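Long-range contacts in Alp7A (Bacillus subtilis, PDB 5EC0), which probably polymerises as a nucleotide-binding, actin-like filament protein that helps segregate a Bacillus subtilis plasmid: residues I33-A38 with E66-V71; D117-I122 with T169-D174; Y124-L129 with A176-S181. All blocks are in the same frame, centred on the assembly; numbering follows the deposited sequence.

Contact 1: residues I33-A38 with E66-V71; sequences ISKEAA and ERYFLV
Tyr68 carries this contact, its ring pressed against the single turn of helix 35-38. Lys35 CA sits over one face of the ring, 3.9 Å from its centroid in a CH-pi contact. From there the lysine side chain runs alongside the ring in the same direction, with CB 3.5 Å from Tyr68 CE1 and CD near the phenol oxygen. A long methylene chain suits this place: it lies against the aromatic group while its ammonium reaches past to a salt bridge with Glu39. Ala38 CB meets the ring obliquely, its small methyl letting the helix come close.

Ile33 joins the backbones. Its N gives Tyr68 O a hydrogen bond of 2.9 Å, and a water completes the link, donating to Ile33 O and accepting from Tyr68 N. Beta-branched isoleucine suits the place because its two branches meet different partners: CG1, set between its own N and carbonyl carbon (chi1 64°), lies 4.0 Å from Tyr68 CB, and CG2 packs 3.9 Å from Leu70 CD1.

Farther out, Ser34 caps the short helix: its OG accepts from Ala37 N at 3.3 Å, fixing the turn that presents Lys35 and Ala38. Strand 65-71 runs between strands 22-33 and 56-62; Ile33, Tyr68 and Leu70 all touch strand 56-62, whereas Phe69 and Val71 lie on the other side of the sheet, against Val99 of helix 95-112.

Contact 2: residues D117-I122 with T169-D174; sequences DNEVTI and TIKVED
Val120 and Ile122 pair with strand 169-174 in a parallel ladder, part of the sheet in the N-terminal half of an actin-like fold. Each uses both backbone polar groups on this neighbour. Val120 N donates to Thr169 O at 2.8 Å and its carbonyl accepts from Lys171 N; two residues on, Ile122 N donates to Lys171 O and Ile122 O accepts from Glu173 N. Thr169 N opens the ladder with a bond to Asn118 O. The alternate residues serve the outer neighbours: Glu119 and Thr121 bond through their backbones to strand 2-10 and the adjoining Met1, Ile170 and Val172 to strand 153-159.

Before the strand, Asp117 makes an Asx turn, its OD1 accepting from Glu119 N at 3.3 Å; its OD2 takes the amino group of Met1. On the polar face of the sheet, Lys171 extends its chain to bring NZ 3.2 Å from Glu119 OE1, forming a salt bridge in which the ammonium approaches from above the carboxylate plane, 61° out of it. Threonines suit this partly exposed face because their hydroxyls find partners on other strands: Thr121 OG1 bonds with Asn2 OD1, Thr169 OG1 with Gln156 NE2. With chi1 of 47°, Thr121 OG1 lies between its own N and carbonyl carbon, which leaves CG2 beside the lysine chain, 4.1 Å from Lys171 CB.

On the opposite face the four side chains of these segments, Val120, Ile122, Ile170 and Val172, are aliphatic and buried, with Val120 and Ile170 reaching helix 95-112. Ile122 CD1 lies 3.9 Å from Ile170 CG2 and 4.0 Å from Val172 CG2.

Contact 3: residues Y124-L129 with A176-S181; sequences YFQTML and ACRIES
Arg178 grips Gln126 side-on, both of its donors going to one oxygen: NE lies 2.7 Å and NH2 3.0 Å from Gln126 OE1. The oxygen is near the guanidinium plane, though the amide and guanidinium planes stand 63° apart. A bend at chi2 (-55°) folds the arginine back across the neighbouring strand, where NH2 also makes a weak bond to Tyr124 OH at the edge of the phenol ring. Glutamine suits this place because its other end is used too, NE2 donating to Asn7. A leucine in place of Arg178 would probably leave Gln126 OE1 without both of its donors and Tyr124 OH without its weak one, the amide then being held from its NE2 end by Asn7.

Parallel backbone bonds continue the pairing of strands 119-129 and 166-179: Thr127 N to Ala176 O, Arg178 N to Thr127 O, and Leu129 N to Arg178 O. Just past the second strand, Glu180 N still bonds to Leu129 O, and a water donates to Met128 O and to Glu180 OE2, 3.0 Å from the latter. In this actin-like fold the two strands end beside the nucleotide, and the side chain of Glu180 comes within about 4 Å of a magnesium ion and about 6 Å of ADP.

Apolar contacts are fewer. Cys177 SG rests 3.7 Å from Leu129 CG, and both residues pack on Met147 of helix 140-149. The side chains of Met128 and Glu180 cross at about a right angle, with Met128 SD 3.7 Å from Glu180 CG.

Following the chain from the N terminus, contact 1 closes first: the end of strand 22-33 and the short helix 35-38 meet strand 65-71 after a loop that includes strand 56-62. It is complete before the others open. Helix 95-112 then leads to strand 119-129, which supplies the first segments of both contact 2 and contact 3. After helices 131-134 and 140-149 and strand 153-159, strand 166-179 returns to close them in the same order, so these two cross. They also touch, Phe125 N lying 2.9 Å from Asp174 O. All three contacts reach one sheet, linking the region of strands 22-33 and 65-71, far from the nucleotide, to the nucleotide-facing ends of strands 119-129 and 166-179 at contact 3.

Contact 1: residues I33-A38 with E66-V71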
loop_
_atom_site.group_PDB
_atom_site.type_symbol
_atom_site.label_atom_id
_atom_site.label_comp_id
_atom_site.label_asym_id
_atom_site.label_seq_id
_atom_site.Cartn_x
_atom_site.Cartn_y
_atom_site.Cartn_z
ATOM N N ILE A 33 8.118 -3.500 -22.755
ATOM C CA ILE A 33 9.180 -3.621 -23.741
ATOM C C ILE A 33 8.685 -4.481 -24.901
ATOM O O ILE A 33 7.602 -5.049 -24.828
ATOM C CB ILE A 33 10.436 -4.237 -23.112
ATOM C CG1 ILE A 33 10.139 -5.674 -22.664
ATOM C CG2 ILE A 33 10.881 -3.401 -21.909
ATOM C CD1 ILE A 33 11.305 -6.381 -22.000
ATOM N N SER A 34 9.476 -4.595 -25.962
ATOM C CA SER A 34 9.044 -5.357 -27.133
ATOM C C SER A 34 9.473 -6.813 -27.010
ATOM O O SER A 34 10.198 -7.173 -26.083
ATOM C CB SER A 34 9.605 -4.745 -28.419
ATOM O OG SER A 34 10.992 -5.009 -28.540
ATOM N N LYS A 35 9.027 -7.650 -27.942
ATOM C CA LYS A 35 9.390 -9.061 -27.922
ATOM C C LYS A 35 10.903 -9.256 -28.059
ATOM O O LYS A 35 11.509 -10.020 -27.302
ATOM C CB LYS A 35 8.658 -9.822 -29.035
ATOM C CG LYS A 35 9.137 -11.258 -29.239
ATOM C CD LYS A 35 8.248 -11.999 -30.219
ATOM C CE LYS A 35 8.746 -13.412 -30.490
ATOM N NZ LYS A 35 9.965 -13.447 -31.363
ATOM N N GLU A 36 11.522 -8.560 -29.008
ATOM C CA GLU A 36 12.940 -8.765 -29.225
ATOM C C GLU A 36 13.737 -8.181 -28.064
ATOM O O GLU A 36 14.801 -8.687 -27.743
ATOM C CB GLU A 36 13.404 -8.160 -30.557
ATOM C CG GLU A 36 14.183 -6.869 -30.411
ATOM C CD GLU A 36 14.495 -6.208 -31.728
ATOM O OE1 GLU A 36 14.120 -6.764 -32.785
ATOM O OE2 GLU A 36 15.113 -5.124 -31.698
ATOM N N ALA A 37 13.234 -7.126 -27.429
ATOM C CA ALA A 37 13.953 -6.547 -26.295
ATOM C C ALA A 37 13.955 -7.521 -25.109
ATOM O O ALA A 37 14.946 -7.628 -24.392
ATOM C CB ALA A 37 13.348 -5.205 -25.892
ATOM N N ALA A 38 12.847 -8.242 -24.936
ATOM C CA ALA A 38 12.695 -9.225 -23.858
ATOM C C ALA A 38 13.556 -10.463 -24.101
ATOM O O ALA A 38 14.015 -11.119 -23.160
ATOM C CB ALA A 38 11.231 -9.619 -23.711
ATOM N N GLU A 66 -0.063 -10.194 -27.473
ATOM C CA GLU A 66 0.882 -10.655 -26.454
ATOM C C GLU A 66 1.925 -9.586 -26.139
ATOM O O GLU A 66 2.790 -9.295 -26.957
ATOM C CB GLU A 66 1.579 -11.941 -26.902
ATOM C CG GLU A 66 2.661 -12.413 -25.948
ATOM C CD GLU A 66 3.230 -13.770 -26.323
ATOM O OE1 GLU A 66 2.817 -14.323 -27.363
ATOM O OE2 GLU A 66 4.094 -14.281 -25.577
ATOM N N ARG A 67 1.856 -9.012 -24.945
ATOM C CA ARG A 67 2.752 -7.909 -24.601
ATOM C C ARG A 67 3.715 -8.248 -23.450
ATOM O O ARG A 67 3.409 -9.062 -22.570
ATOM C CB ARG A 67 1.921 -6.664 -24.286
ATOM C CG ARG A 67 1.215 -6.110 -25.536
ATOM C CD ARG A 67 0.055 -5.186 -25.188
ATOM N NE ARG A 67 0.498 -4.042 -24.401
ATOM C CZ ARG A 67 -0.316 -3.130 -23.888
ATOM N NH1 ARG A 67 -1.627 -3.235 -24.068
ATOM N NH2 ARG A 67 0.176 -2.117 -23.187
ATOM N N TYR A 68 4.888 -7.620 -23.489
ATOM C CA TYR A 68 6.023 -7.998 -22.645
ATOM C C TYR A 68 6.337 -6.902 -21.609
ATOM O O TYR A 68 6.482 -5.729 -21.960
ATOM C CB TYR A 68 7.250 -8.301 -23.535
ATOM C CG TYR A 68 6.993 -9.411 -24.541
ATOM C CD1 TYR A 68 6.354 -9.157 -25.752
ATOM C CD2 TYR A 68 7.363 -10.725 -24.266
ATOM C CE1 TYR A 68 6.098 -10.183 -26.663
ATOM C CE2 TYR A 68 7.124 -11.748 -25.169
ATOM C CZ TYR A 68 6.489 -11.477 -26.361
ATOM O OH TYR A 68 6.246 -12.505 -27.250
ATOM N N PHE A 69 6.432 -7.283 -20.340
ATOM C CA PHE A 69 6.592 -6.309 -19.260
ATOM C C PHE A 69 7.702 -6.657 -18.286
ATOM O O PHE A 69 7.816 -7.798 -17.843
ATOM C CB PHE A 69 5.289 -6.155 -18.445
ATOM C CG PHE A 69 4.089 -5.796 -19.268
ATOM C CD1 PHE A 69 3.298 -6.790 -19.839
ATOM C CD2 PHE A 69 3.747 -4.470 -19.474
ATOM C CE1 PHE A 69 2.192 -6.465 -20.616
ATOM C CE2 PHE A 69 2.642 -4.134 -20.249
ATOM C CZ PHE A 69 1.865 -5.134 -20.822
ATOM N N LEU A 70 8.494 -5.647 -17.940
ATOM C CA LEU A 70 9.361 -5.688 -16.774
ATOM C C LEU A 70 8.553 -5.212 -15.577
ATOM O O LEU A 70 7.892 -4.179 -15.649
ATOM C CB LEU A 70 10.603 -4.804 -16.971
ATOM C CG LEU A 70 11.492 -5.131 -18.174
ATOM C CD1 LEU A 70 12.538 -4.032 -18.462
ATOM C CD2 LEU A 70 12.171 -6.476 -17.957
ATOM N N VAL A 71 8.612 -5.961 -14.479
ATOM C CA VAL A 71 7.820 -5.672 -13.292
ATOM C C VAL A 71 8.677 -5.566 -12.037
ATOM O O VAL A 71 9.555 -6.396 -11.804
ATOM C CB VAL A 71 6.768 -6.763 -13.036
ATOM C CG1 VAL A 71 5.944 -6.421 -11.805
ATOM C CG2 VAL A 71 5.905 -7.012 -14.286
HETATM O O HOH W 1 5.011 -5.281 -25.375
#

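Contact 2: residues D117-I122 with T169-D174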
loop_
_atom_site.group_PDB
_atom_site.type_symbol
_atom_site.label_atom_id
_atom_site.label_comp_id
_atom_site.label_asym_id
_atom_site.label_seq_id
_atom_site.Cartn_x
_atom_site.Cartn_y
_atom_site.Cartn_z
ATOM N N ASP A 117 3.343 -27.469 -11.723
ATOM C CA ASP A 117 1.967 -26.993 -11.541
ATOM C C ASP A 117 1.754 -25.688 -12.314
ATOM O O ASP A 117 2.349 -24.673 -11.979
ATOM C CB ASP A 117 1.667 -26.795 -10.048
ATOM C CG ASP A 117 0.209 -26.468 -9.774
ATOM O OD1 ASP A 117 -0.610 -26.498 -10.716
ATOM O OD2 ASP A 117 -0.116 -26.179 -8.602
ATOM N N ASN A 118 0.921 -25.711 -13.349
ATOM C CA ASN A 118 0.736 -24.520 -14.181
ATOM C C ASN A 118 -0.580 -23.779 -13.943
ATOM O O ASN A 118 -0.995 -22.967 -14.772
ATOM C CB ASN A 118 0.832 -24.893 -15.660
ATOM C CG ASN A 118 2.204 -25.430 -16.037
ATOM O OD1 ASN A 118 3.225 -24.896 -15.618
ATOM N ND2 ASN A 118 2.229 -26.499 -16.824
ATOM N N GLU A 119 -1.230 -24.043 -12.813
ATOM C CA GLU A 119 -2.541 -23.456 -12.563
ATOM C C GLU A 119 -2.679 -22.981 -11.130
ATOM O O GLU A 119 -2.284 -23.682 -10.197
ATOM C CB GLU A 119 -3.655 -24.462 -12.882
ATOM C CG GLU A 119 -4.911 -23.817 -13.477
ATOM C CD GLU A 119 -6.139 -24.706 -13.387
ATOM O OE1 GLU A 119 -6.621 -25.174 -14.444
ATOM O OE2 GLU A 119 -6.626 -24.922 -12.255
ATOM N N VAL A 120 -3.245 -21.785 -10.969
ATOM C CA VAL A 120 -3.546 -21.229 -9.655
ATOM C C VAL A 120 -5.017 -20.844 -9.577
ATOM O O VAL A 120 -5.505 -20.086 -10.422
ATOM C CB VAL A 120 -2.680 -19.977 -9.336
ATOM C CG1 VAL A 120 -3.160 -19.296 -8.049
ATOM C CG2 VAL A 120 -1.221 -20.358 -9.225
ATOM N N THR A 121 -5.715 -21.381 -8.578
ATOM C CA THR A 121 -7.051 -20.915 -8.223
ATOM C C THR A 121 -7.023 -20.024 -6.965
ATOM O O THR A 121 -6.384 -20.349 -5.968
ATOM C CB THR A 121 -8.027 -22.099 -7.986
ATOM O OG1 THR A 121 -7.402 -23.071 -7.140
ATOM C CG2 THR A 121 -8.408 -22.756 -9.291
ATOM N N ILE A 122 -7.711 -18.888 -7.034
ATOM C CA ILE A 122 -7.847 -17.973 -5.909
ATOM C C ILE A 122 -9.329 -17.866 -5.518
ATOM O O ILE A 122 -10.159 -17.418 -6.320
ATOM C CB ILE A 122 -7.305 -16.561 -6.245
ATOM C CG1 ILE A 122 -5.817 -16.621 -6.585
ATOM C CG2 ILE A 122 -7.559 -15.591 -5.093
ATOM C CD1 ILE A 122 -5.331 -15.409 -7.339
ATOM N N THR A 169 -2.011 -20.408 -15.767
ATOM C CA THR A 169 -3.421 -20.005 -15.757
ATOM C C THR A 169 -3.841 -19.664 -14.329
ATOM O O THR A 169 -3.642 -20.462 -13.409
ATOM C CB THR A 169 -4.338 -21.094 -16.327
ATOM O OG1 THR A 169 -3.916 -21.413 -17.650
ATOM C CG2 THR A 169 -5.777 -20.626 -16.388
ATOM N N ILE A 170 -4.408 -18.473 -14.153
ATOM C CA ILE A 170 -4.850 -17.991 -12.844
ATOM C C ILE A 170 -6.365 -17.755 -12.847
ATOM O O ILE A 170 -6.867 -16.926 -13.613
ATOM C CB ILE A 170 -4.115 -16.671 -12.441
ATOM C CG1 ILE A 170 -2.608 -16.914 -12.325
ATOM C CG2 ILE A 170 -4.654 -16.105 -11.151
ATOM C CD1 ILE A 170 -1.777 -15.636 -12.441
ATOM N N LYS A 171 -7.077 -18.486 -11.989
ATOM C CA LYS A 171 -8.535 -18.404 -11.908
ATOM C C LYS A 171 -8.995 -17.782 -10.607
ATOM O O LYS A 171 -8.800 -18.345 -9.527
ATOM C CB LYS A 171 -9.175 -19.783 -12.067
ATOM C CG LYS A 171 -9.062 -20.340 -13.493
ATOM C CD LYS A 171 -9.347 -21.832 -13.529
ATOM C CE LYS A 171 -9.373 -22.351 -14.950
ATOM N NZ LYS A 171 -9.427 -23.839 -14.983
ATOM N N VAL A 172 -9.608 -16.611 -10.721
ATOM C CA VAL A 172 -10.107 -15.896 -9.549
ATOM C C VAL A 172 -11.598 -16.141 -9.431
ATOM O O VAL A 172 -12.374 -15.667 -10.264
ATOM C CB VAL A 172 -9.817 -14.393 -9.644
ATOM C CG1 VAL A 172 -10.529 -13.631 -8.504
ATOM C CG2 VAL A 172 -8.298 -14.153 -9.640
ATOM N N GLU A 173 -11.979 -16.909 -8.413
ATOM C CA GLU A 173 -13.358 -17.354 -8.244
ATOM C C GLU A 173 -14.281 -16.225 -7.802
ATOM O O GLU A 173 -15.386 -16.079 -8.315
ATOM C CB GLU A 173 -13.424 -18.497 -7.228
ATOM C CG GLU A 173 -12.503 -19.682 -7.553
ATOM C CD GLU A 173 -12.744 -20.882 -6.648
ATOM O OE1 GLU A 173 -13.497 -20.750 -5.652
ATOM O OE2 GLU A 173 -12.189 -21.961 -6.940
ATOM N N ASP A 174 -13.821 -15.434 -6.839
ATOM C CA ASP A 174 -14.607 -14.337 -6.296
ATOM C C ASP A 174 -13.701 -13.143 -6.025
ATOM O O ASP A 174 -12.569 -13.313 -5.582
ATOM C CB ASP A 174 -15.317 -14.776 -5.018
ATOM C CG ASP A 174 -16.406 -13.826 -4.603
ATOM O OD1 ASP A 174 -16.858 -13.033 -5.461
ATOM O OD2 ASP A 174 -16.816 -13.880 -3.422
#

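Contact 3: residues Y124-L129 with A176-S181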
loop_
_atom_site.group_PDB
_atom_site.type_symbol
_atom_site.label_atom_id
_atom_site.label_comp_id
_atom_site.label_asym_id
_atom_site.label_seq_id
_atom_site.Cartn_x
_atom_site.Cartn_y
_atom_site.Cartn_z
ATOM N N TYR A 124 -10.794 -16.051 -3.090
ATOM C CA TYR A 124 -11.228 -14.714 -2.726
ATOM C C TYR A 124 -10.102 -13.697 -2.925
ATOM O O TYR A 124 -9.117 -13.701 -2.190
ATOM C CB TYR A 124 -11.714 -14.701 -1.272
ATOM C CG TYR A 124 -12.491 -13.463 -0.905
ATOM C CD1 TYR A 124 -13.719 -13.189 -1.506
ATOM C CD2 TYR A 124 -12.016 -12.574 0.062
ATOM C CE1 TYR A 124 -14.459 -12.056 -1.168
ATOM C CE2 TYR A 124 -12.749 -11.430 0.406
ATOM C CZ TYR A 124 -13.964 -11.178 -0.214
ATOM O OH TYR A 124 -14.690 -10.062 0.122
ATOM N N PHE A 125 -10.243 -12.868 -3.954
ATOM C CA PHE A 125 -9.302 -11.789 -4.240
ATOM C C PHE A 125 -9.903 -10.498 -3.729
ATOM O O PHE A 125 -11.098 -10.238 -3.922
ATOM C CB PHE A 125 -9.014 -11.685 -5.748
ATOM C CG PHE A 125 -8.121 -10.516 -6.138
ATOM C CD1 PHE A 125 -8.658 -9.265 -6.419
ATOM C CD2 PHE A 125 -6.738 -10.684 -6.251
ATOM C CE1 PHE A 125 -7.841 -8.204 -6.782
ATOM C CE2 PHE A 125 -5.918 -9.626 -6.612
ATOM C CZ PHE A 125 -6.460 -8.395 -6.876
ATOM N N GLN A 126 -9.072 -9.672 -3.105
ATOM C CA GLN A 126 -9.556 -8.420 -2.585
ATOM C C GLN A 126 -8.503 -7.337 -2.794
ATOM O O GLN A 126 -7.298 -7.540 -2.551
ATOM C CB GLN A 126 -9.914 -8.583 -1.103
ATOM C CG GLN A 126 -10.972 -7.666 -0.609
ATOM C CD GLN A 126 -11.346 -7.916 0.843
ATOM O OE1 GLN A 126 -12.440 -7.550 1.269
ATOM N NE2 GLN A 126 -10.433 -8.520 1.616
ATOM N N THR A 127 -8.959 -6.196 -3.284
ATOM C CA THR A 127 -8.114 -5.017 -3.368
ATOM C C THR A 127 -8.962 -3.801 -2.960
ATOM O O THR A 127 -9.967 -3.948 -2.237
ATOM C CB THR A 127 -7.470 -4.862 -4.784
ATOM O OG1 THR A 127 -6.541 -3.776 -4.770
ATOM C CG2 THR A 127 -8.520 -4.645 -5.899
ATOM N N MET A 128 -8.560 -2.608 -3.376
ATOM C CA MET A 128 -9.269 -1.399 -2.964
ATOM C C MET A 128 -8.935 -0.258 -3.918
ATOM O O MET A 128 -8.039 -0.393 -4.748
ATOM C CB MET A 128 -8.917 -1.029 -1.508
ATOM C CG MET A 128 -7.457 -1.256 -1.166
ATOM S SD MET A 128 -6.993 -1.089 0.573
ATOM C CE MET A 128 -5.328 -1.723 0.498
ATOM N N LEU A 129 -9.664 0.850 -3.810
ATOM C CA LEU A 129 -9.409 2.037 -4.638
ATOM C C LEU A 129 -9.139 3.279 -3.785
ATOM O O LEU A 129 -9.762 3.462 -2.740
ATOM C CB LEU A 129 -10.591 2.319 -5.565
ATOM C CG LEU A 129 -10.751 1.412 -6.783
ATOM C CD1 LEU A 129 -11.928 1.895 -7.601
ATOM C CD2 LEU A 129 -9.469 1.413 -7.602
ATOM N N ALA A 176 -13.530 -8.727 -4.720
ATOM C CA ALA A 176 -14.181 -7.537 -4.180
ATOM C C ALA A 176 -13.189 -6.370 -4.078
ATOM O O ALA A 176 -11.972 -6.561 -3.989
ATOM C CB ALA A 176 -14.816 -7.834 -2.816
ATOM N N CYS A 177 -13.723 -5.156 -4.109
ATOM C CA CYS A 177 -12.900 -3.953 -4.039
ATOM C C CYS A 177 -13.443 -3.020 -2.953
ATOM O O CYS A 177 -14.605 -2.631 -3.010
ATOM C CB CYS A 177 -12.870 -3.243 -5.381
ATOM S SG CYS A 177 -11.834 -1.788 -5.357
ATOM N N ARG A 178 -12.603 -2.695 -1.967
ATOM C CA ARG A 178 -12.985 -1.840 -0.848
ATOM C C ARG A 178 -12.501 -0.405 -1.072
ATOM O O ARG A 178 -12.016 -0.075 -2.144
ATOM C CB ARG A 178 -12.409 -2.386 0.466
ATOM C CG ARG A 178 -12.690 -3.853 0.711
ATOM C CD ARG A 178 -14.194 -4.219 0.657
ATOM N NE ARG A 178 -14.317 -5.657 0.873
ATOM C CZ ARG A 178 -15.411 -6.285 1.284
ATOM N NH1 ARG A 178 -16.523 -5.609 1.518
ATOM N NH2 ARG A 178 -15.385 -7.598 1.458
ATOM N N ILE A 179 -12.640 0.441 -0.059
ATOM C CA ILE A 179 -12.191 1.829 -0.149
ATOM C C ILE A 179 -10.938 2.018 0.682
ATOM O O ILE A 179 -10.979 1.822 1.910
ATOM C CB ILE A 179 -13.275 2.835 0.355
ATOM C CG1 ILE A 179 -14.592 2.621 -0.383
ATOM C CG2 ILE A 179 -12.799 4.286 0.175
ATOM C CD1 ILE A 179 -15.799 3.224 0.344
ATOM N N GLU A 180 -9.837 2.383 0.024
ATOM C CA GLU A 180 -8.595 2.742 0.727
ATOM C C GLU A 180 -8.846 3.751 1.851
ATOM O O GLU A 180 -9.752 4.584 1.751
ATOM C CB GLU A 180 -7.558 3.332 -0.238
ATOM C CG GLU A 180 -6.585 2.331 -0.801
ATOM C CD GLU A 180 -5.553 2.964 -1.725
ATOM O OE1 GLU A 180 -4.907 3.955 -1.329
ATOM O OE2 GLU A 180 -5.398 2.463 -2.855
ATOM N N SER A 181 -8.033 3.652 2.906
ATOM C CA SER A 181 -8.071 4.536 4.080
ATOM C C SER A 181 -9.258 4.228 4.991
ATOM O O SER A 181 -9.090 4.050 6.200
ATOM C CB SER A 181 -8.090 6.012 3.652
ATOM O OG SER A 181 -7.157 6.238 2.611
HETATM O O HOH W 2 -5.119 -0.448 -3.660
#